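Long-range contact in virulent strain associated lipoprotein (Borreliella spielmanii A14S, PDB 6FZZ), which is an outer-surface lipoprotein of the PFam54 family and probably binds glutathione, as its Borrelia burgdorferi relative BBE31 does: residues T114-L126 with L144-I158. Sequence-based numbering, arbitrary orientation.
Sequences TLEGNIDYTIIHL and LKNLFEKLLSTKEII
N118 O is gripped twice, by T122 N and by T122 OG1 at 2.7 Å, and this second bond fixes the threonine rotation so that its side chain meets L151 CD2 tip to tip, 3.5 Å from T122 OG1. T122 and L151 belong to antiparallel helices, 105-126 and 138-170, whose segments cross at -148° with axes 9.9 Å apart inside the all-helical PFam54 fold. I119 is a knob in a hole made by L151, L152, T154 and K155; its CG1 slides past L151 CG at 3.7 Å. Toward one end, L115 lays CD2 against K155 CA and CD1 against I158 CG1. There K155, extended beyond CG, carries NZ to E116, a salt bridge whose OE2 position is less certain; the ammonium is also bound by Y36 OH and G82 O, tying in helices 15-41 and 71-83. Toward the other end F148 packs against I123 and L126. With CG anti to the backbone N (chi1 -166°), the F148 ring reaches across to I123 CG1, which lies at its edge, 4.0 Å from F148 CZ. Over one face of F148, L126 CD1 makes a CH-pi contact, 4.3 Å from the ring centroid, while the other L126 methyl, CD2, lies 4.2 Å from L144 CD1.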
loop_
_atom_site.group_PDB
_atom_site.type_symbol
_atom_site.label_atom_id
_atom_site.label_comp_id
_atom_site.label_asym_id
_atom_site.label_seq_id
_atom_site.Cartn_x
_atom_site.Cartn_y
_atom_site.Cartn_z
ATOM N N THR A 114 6.172 1.352 -0.984
ATOM C CA THR A 114 7.093 0.514 -0.287
ATOM C C THR A 114 6.355 -0.281 0.817
ATOM O O THR A 114 6.551 -1.504 0.967
ATOM C CB THR A 114 8.270 1.349 0.297
ATOM O OG1 THR A 114 8.941 1.991 -0.764
ATOM C CG2 THR A 114 9.291 0.493 1.107
ATOM N N LEU A 115 5.486 0.402 1.553
ATOM C CA LEU A 115 4.681 -0.229 2.576
ATOM C C LEU A 115 3.835 -1.372 1.913
ATOM O O LEU A 115 3.880 -2.533 2.326
ATOM C CB LEU A 115 3.802 0.826 3.286
ATOM C CG LEU A 115 2.914 0.284 4.424
ATOM C CD1 LEU A 115 2.309 1.426 5.227
ATOM C CD2 LEU A 115 1.770 -0.569 3.890
ATOM N N GLU A 116 3.153 -1.035 0.816
ATOM C CA GLU A 116 2.348 -2.015 0.124
ATOM C C GLU A 116 3.175 -3.177 -0.374
ATOM O O GLU A 116 2.754 -4.348 -0.282
ATOM C CB GLU A 116 1.563 -1.395 -0.987
ATOM C CG GLU A 116 0.546 -2.363 -1.545
ATOM C CD GLU A 116 -0.738 -2.418 -0.743
ATOM O OE1 GLU A 116 -0.972 -1.569 0.157
ATOM O OE2 GLU A 116 -1.555 -3.283 -1.080
ATOM N N GLY A 117 4.371 -2.881 -0.852
ATOM C CA GLY A 117 5.247 -3.879 -1.375
ATOM C C GLY A 117 5.670 -4.839 -0.281
ATOM O O GLY A 117 5.932 -5.986 -0.551
ATOM N N ASN A 118 5.720 -4.384 0.964
ATOM C CA ASN A 118 6.103 -5.270 2.053
ATOM C C ASN A 118 4.969 -6.226 2.339
ATOM O O ASN A 118 5.179 -7.378 2.700
ATOM C CB ASN A 118 6.521 -4.492 3.315
ATOM C CG ASN A 118 7.861 -3.793 3.147
ATOM O OD1 ASN A 118 8.682 -4.236 2.348
ATOM N ND2 ASN A 118 8.091 -2.706 3.918
ATOM N N ILE A 119 3.757 -5.715 2.268
ATOM C CA ILE A 119 2.564 -6.566 2.408
ATOM C C ILE A 119 2.481 -7.603 1.294
ATOM O O ILE A 119 2.239 -8.778 1.549
ATOM C CB ILE A 119 1.280 -5.715 2.476
ATOM C CG1 ILE A 119 1.266 -5.039 3.843
ATOM C CG2 ILE A 119 0.035 -6.581 2.298
ATOM C CD1 ILE A 119 0.269 -3.943 4.010
ATOM N N ASP A 120 2.636 -7.148 0.076
ATOM C CA ASP A 120 2.579 -8.032 -1.127
ATOM C C ASP A 120 3.600 -9.157 -1.035
ATOM O O ASP A 120 3.284 -10.327 -1.283
ATOM C CB ASP A 120 2.873 -7.200 -2.358
ATOM C CG ASP A 120 2.545 -7.962 -3.645
ATOM O OD1 ASP A 120 1.365 -8.225 -3.908
ATOM O OD2 ASP A 120 3.469 -8.411 -4.283
ATOM N N TYR A 121 4.840 -8.809 -0.672
ATOM C CA TYR A 121 5.915 -9.770 -0.520
ATOM C C TYR A 121 5.611 -10.775 0.552
ATOM O O TYR A 121 5.852 -11.962 0.395
ATOM C CB TYR A 121 7.255 -9.063 -0.232
ATOM C CG TYR A 121 8.446 -9.983 -0.296
ATOM C CD1 TYR A 121 9.111 -10.200 -1.483
ATOM C CD2 TYR A 121 8.906 -10.621 0.833
ATOM C CE1 TYR A 121 10.234 -11.049 -1.559
ATOM C CE2 TYR A 121 9.996 -11.501 0.802
ATOM C CZ TYR A 121 10.688 -11.703 -0.399
ATOM O OH TYR A 121 11.819 -12.560 -0.434
ATOM N N THR A 122 5.078 -10.299 1.674
ATOM C CA THR A 122 4.715 -11.198 2.716
ATOM C C THR A 122 3.597 -12.167 2.249
ATOM O O THR A 122 3.654 -13.340 2.582
ATOM C CB THR A 122 4.297 -10.421 3.997
ATOM O OG1 THR A 122 5.381 -9.543 4.377
ATOM C CG2 THR A 122 4.039 -11.373 5.148
ATOM N N ILE A 123 2.620 -11.673 1.483
ATOM C CA ILE A 123 1.538 -12.535 1.053
ATOM C C ILE A 123 2.055 -13.632 0.100
ATOM O O ILE A 123 1.775 -14.817 0.349
ATOM C CB ILE A 123 0.372 -11.757 0.437
ATOM C CG1 ILE A 123 -0.244 -10.872 1.488
ATOM C CG2 ILE A 123 -0.636 -12.754 -0.100
ATOM C CD1 ILE A 123 -1.111 -9.752 0.911
ATOM N N ILE A 124 2.903 -13.258 -0.884
ATOM C CA ILE A 124 3.457 -14.279 -1.788
ATOM C C ILE A 124 4.394 -15.242 -1.098
ATOM O O ILE A 124 4.532 -16.382 -1.522
ATOM C CB ILE A 124 4.077 -13.695 -3.061
ATOM C CG1 ILE A 124 5.301 -12.854 -2.773
ATOM C CG2 ILE A 124 3.060 -12.801 -3.770
ATOM C CD1 ILE A 124 5.710 -12.051 -3.986
ATOM N N HIS A 125 5.014 -14.796 -0.010
ATOM C CA HIS A 125 5.784 -15.686 0.786
ATOM C C HIS A 125 4.968 -16.751 1.522
ATOM O O HIS A 125 5.377 -17.937 1.649
ATOM C CB HIS A 125 6.501 -14.883 1.831
ATOM C CG HIS A 125 7.349 -15.702 2.694
ATOM N ND1 HIS A 125 8.526 -16.273 2.248
ATOM C CD2 HIS A 125 7.229 -16.046 3.990
ATOM C CE1 HIS A 125 9.056 -16.987 3.218
ATOM N NE2 HIS A 125 8.324 -16.820 4.300
ATOM N N LEU A 126 3.856 -16.324 2.090
ATOM C CA LEU A 126 3.071 -17.222 2.942
ATOM C C LEU A 126 2.128 -18.155 2.172
ATOM O O LEU A 126 1.887 -19.317 2.602
ATOM C CB LEU A 126 2.271 -16.375 3.967
ATOM C CG LEU A 126 3.039 -15.663 5.079
ATOM C CD1 LEU A 126 2.104 -14.812 5.936
ATOM C CD2 LEU A 126 3.710 -16.655 6.002
ATOM N N LEU A 144 2.874 -15.449 14.438
ATOM C CA LEU A 144 2.669 -15.240 13.036
ATOM C C LEU A 144 1.346 -14.542 12.771
ATOM O O LEU A 144 1.272 -13.596 11.943
ATOM C CB LEU A 144 2.789 -16.556 12.248
ATOM C CG LEU A 144 2.459 -16.568 10.769
ATOM C CD1 LEU A 144 3.317 -15.574 10.000
ATOM C CD2 LEU A 144 2.616 -17.980 10.166
ATOM N N LYS A 145 0.303 -15.003 13.457
ATOM C CA LYS A 145 -0.990 -14.386 13.297
ATOM C C LYS A 145 -0.973 -12.928 13.762
ATOM O O LYS A 145 -1.477 -12.076 13.086
ATOM C CB LYS A 145 -2.084 -15.166 14.019
ATOM C CG LYS A 145 -3.479 -14.479 13.937
ATOM C CD LYS A 145 -4.399 -15.045 15.014
ATOM C CE LYS A 145 -5.879 -14.732 14.795
ATOM N NZ LYS A 145 -6.175 -13.440 15.437
ATOM N N ASN A 146 -0.444 -12.657 14.934
ATOM C CA ASN A 146 -0.384 -11.314 15.433
ATOM C C ASN A 146 0.488 -10.411 14.514
ATOM O O ASN A 146 0.121 -9.272 14.305
ATOM C CB ASN A 146 0.205 -11.299 16.835
ATOM C CG ASN A 146 -0.709 -11.966 17.877
ATOM O OD1 ASN A 146 -1.937 -12.049 17.726
ATOM N ND2 ASN A 146 -0.100 -12.436 18.946
ATOM N N LEU A 147 1.623 -10.908 14.020
ATOM C CA LEU A 147 2.499 -10.111 13.111
ATOM C C LEU A 147 1.764 -9.765 11.799
ATOM O O LEU A 147 1.738 -8.630 11.341
ATOM C CB LEU A 147 3.792 -10.834 12.842
ATOM C CG LEU A 147 4.770 -10.963 14.027
ATOM C CD1 LEU A 147 5.869 -11.918 13.662
ATOM C CD2 LEU A 147 5.406 -9.649 14.387
ATOM N N PHE A 148 1.065 -10.743 11.253
ATOM C CA PHE A 148 0.384 -10.560 9.969
ATOM C C PHE A 148 -0.766 -9.595 10.075
ATOM O O PHE A 148 -0.980 -8.709 9.214
ATOM C CB PHE A 148 -0.098 -11.912 9.434
ATOM C CG PHE A 148 -0.491 -11.855 8.005
ATOM C CD1 PHE A 148 0.386 -11.322 7.044
ATOM C CD2 PHE A 148 -1.713 -12.314 7.585
ATOM C CE1 PHE A 148 0.049 -11.265 5.716
ATOM C CE2 PHE A 148 -2.037 -12.304 6.250
ATOM C CZ PHE A 148 -1.183 -11.752 5.318
ATOM N N GLU A 149 -1.514 -9.718 11.165
ATOM C CA GLU A 149 -2.558 -8.775 11.463
ATOM C C GLU A 149 -2.071 -7.380 11.665
ATOM O O GLU A 149 -2.683 -6.414 11.155
ATOM C CB GLU A 149 -3.395 -9.208 12.691
ATOM C CG GLU A 149 -4.198 -10.419 12.429
ATOM C CD GLU A 149 -5.086 -10.809 13.624
ATOM O OE1 GLU A 149 -4.868 -10.315 14.726
ATOM O OE2 GLU A 149 -5.982 -11.647 13.478
ATOM N N LYS A 150 -1.010 -7.253 12.432
ATOM C CA LYS A 150 -0.367 -5.945 12.599
ATOM C C LYS A 150 0.101 -5.399 11.231
ATOM O O LYS A 150 -0.138 -4.199 10.909
ATOM C CB LYS A 150 0.823 -6.037 13.554
ATOM C CG LYS A 150 0.416 -6.166 15.025
ATOM C CD LYS A 150 1.581 -5.884 15.968
ATOM C CE LYS A 150 2.510 -7.086 16.088
ATOM N NZ LYS A 150 3.683 -6.911 17.026
ATOM N N LEU A 151 0.730 -6.263 10.412
ATOM C CA LEU A 151 1.162 -5.821 9.044
ATOM C C LEU A 151 -0.008 -5.304 8.209
ATOM O O LEU A 151 0.069 -4.193 7.661
ATOM C CB LEU A 151 1.881 -6.974 8.308
ATOM C CG LEU A 151 2.395 -6.721 6.893
ATOM C CD1 LEU A 151 3.391 -5.562 6.936
ATOM C CD2 LEU A 151 3.042 -8.006 6.420
ATOM N N LEU A 152 -1.147 -6.028 8.199
ATOM C CA LEU A 152 -2.327 -5.615 7.476
ATOM C C LEU A 152 -2.900 -4.304 8.028
ATOM O O LEU A 152 -3.351 -3.424 7.267
ATOM C CB LEU A 152 -3.396 -6.740 7.444
ATOM C CG LEU A 152 -3.048 -8.047 6.726
ATOM C CD1 LEU A 152 -4.173 -9.073 6.831
ATOM C CD2 LEU A 152 -2.703 -7.797 5.251
ATOM N N SER A 153 -2.865 -4.121 9.361
ATOM C CA SER A 153 -3.304 -2.834 9.940
ATOM C C SER A 153 -2.495 -1.634 9.483
ATOM O O SER A 153 -3.061 -0.562 9.418
ATOM C CB SER A 153 -3.218 -2.829 11.506
ATOM O OG SER A 153 -3.864 -3.983 11.925
ATOM N N THR A 154 -1.188 -1.786 9.257
ATOM C CA THR A 154 -0.370 -0.625 8.788
ATOM C C THR A 154 -0.958 -0.106 7.520
ATOM O O THR A 154 -1.119 1.095 7.333
ATOM C CB THR A 154 1.144 -0.917 8.652
ATOM O OG1 THR A 154 1.421 -1.884 7.594
ATOM C CG2 THR A 154 1.692 -1.428 10.041
ATOM N N LYS A 155 -1.311 -1.022 6.635
ATOM C CA LYS A 155 -1.872 -0.635 5.363
ATOM C C LYS A 155 -3.185 0.048 5.540
ATOM O O LYS A 155 -3.461 1.058 4.877
ATOM C CB LYS A 155 -1.997 -1.868 4.464
ATOM C CG LYS A 155 -3.052 -1.712 3.390
ATOM C CD LYS A 155 -3.061 -2.859 2.398
ATOM C CE LYS A 155 -4.048 -2.455 1.281
ATOM N NZ LYS A 155 -3.915 -3.335 0.143
ATOM N N GLU A 156 -4.030 -0.527 6.398
ATOM C CA GLU A 156 -5.366 0.021 6.692
ATOM C C GLU A 156 -5.333 1.463 7.301
ATOM O O GLU A 156 -6.157 2.305 6.957
ATOM C CB GLU A 156 -6.103 -0.912 7.633
ATOM C CG GLU A 156 -7.360 -0.306 8.208
ATOM C CD GLU A 156 -8.307 -1.350 8.708
ATOM O OE1 GLU A 156 -7.824 -2.305 9.393
ATOM O OE2 GLU A 156 -9.526 -1.200 8.424
ATOM N N ILE A 157 -4.344 1.737 8.148
ATOM C CA ILE A 157 -4.103 3.079 8.686
ATOM C C ILE A 157 -3.766 4.107 7.571
ATOM O O ILE A 157 -4.366 5.190 7.516
ATOM C CB ILE A 157 -2.956 3.063 9.722
ATOM C CG1 ILE A 157 -3.335 2.198 10.910
ATOM C CG2 ILE A 157 -2.629 4.470 10.236
ATOM C CD1 ILE A 157 -4.758 2.377 11.385
ATOM N N ILE A 158 -2.854 3.731 6.679
ATOM C CA ILE A 158 -2.518 4.578 5.538
ATOM C C ILE A 158 -3.693 4.806 4.591
ATOM O O ILE A 158 -3.944 5.932 4.206
ATOM C CB ILE A 158 -1.241 4.098 4.825
ATOM C CG1 ILE A 158 -0.060 4.367 5.735
ATOM C CG2 ILE A 158 -1.006 4.809 3.473
ATOM C CD1 ILE A 158 -0.241 5.558 6.670
#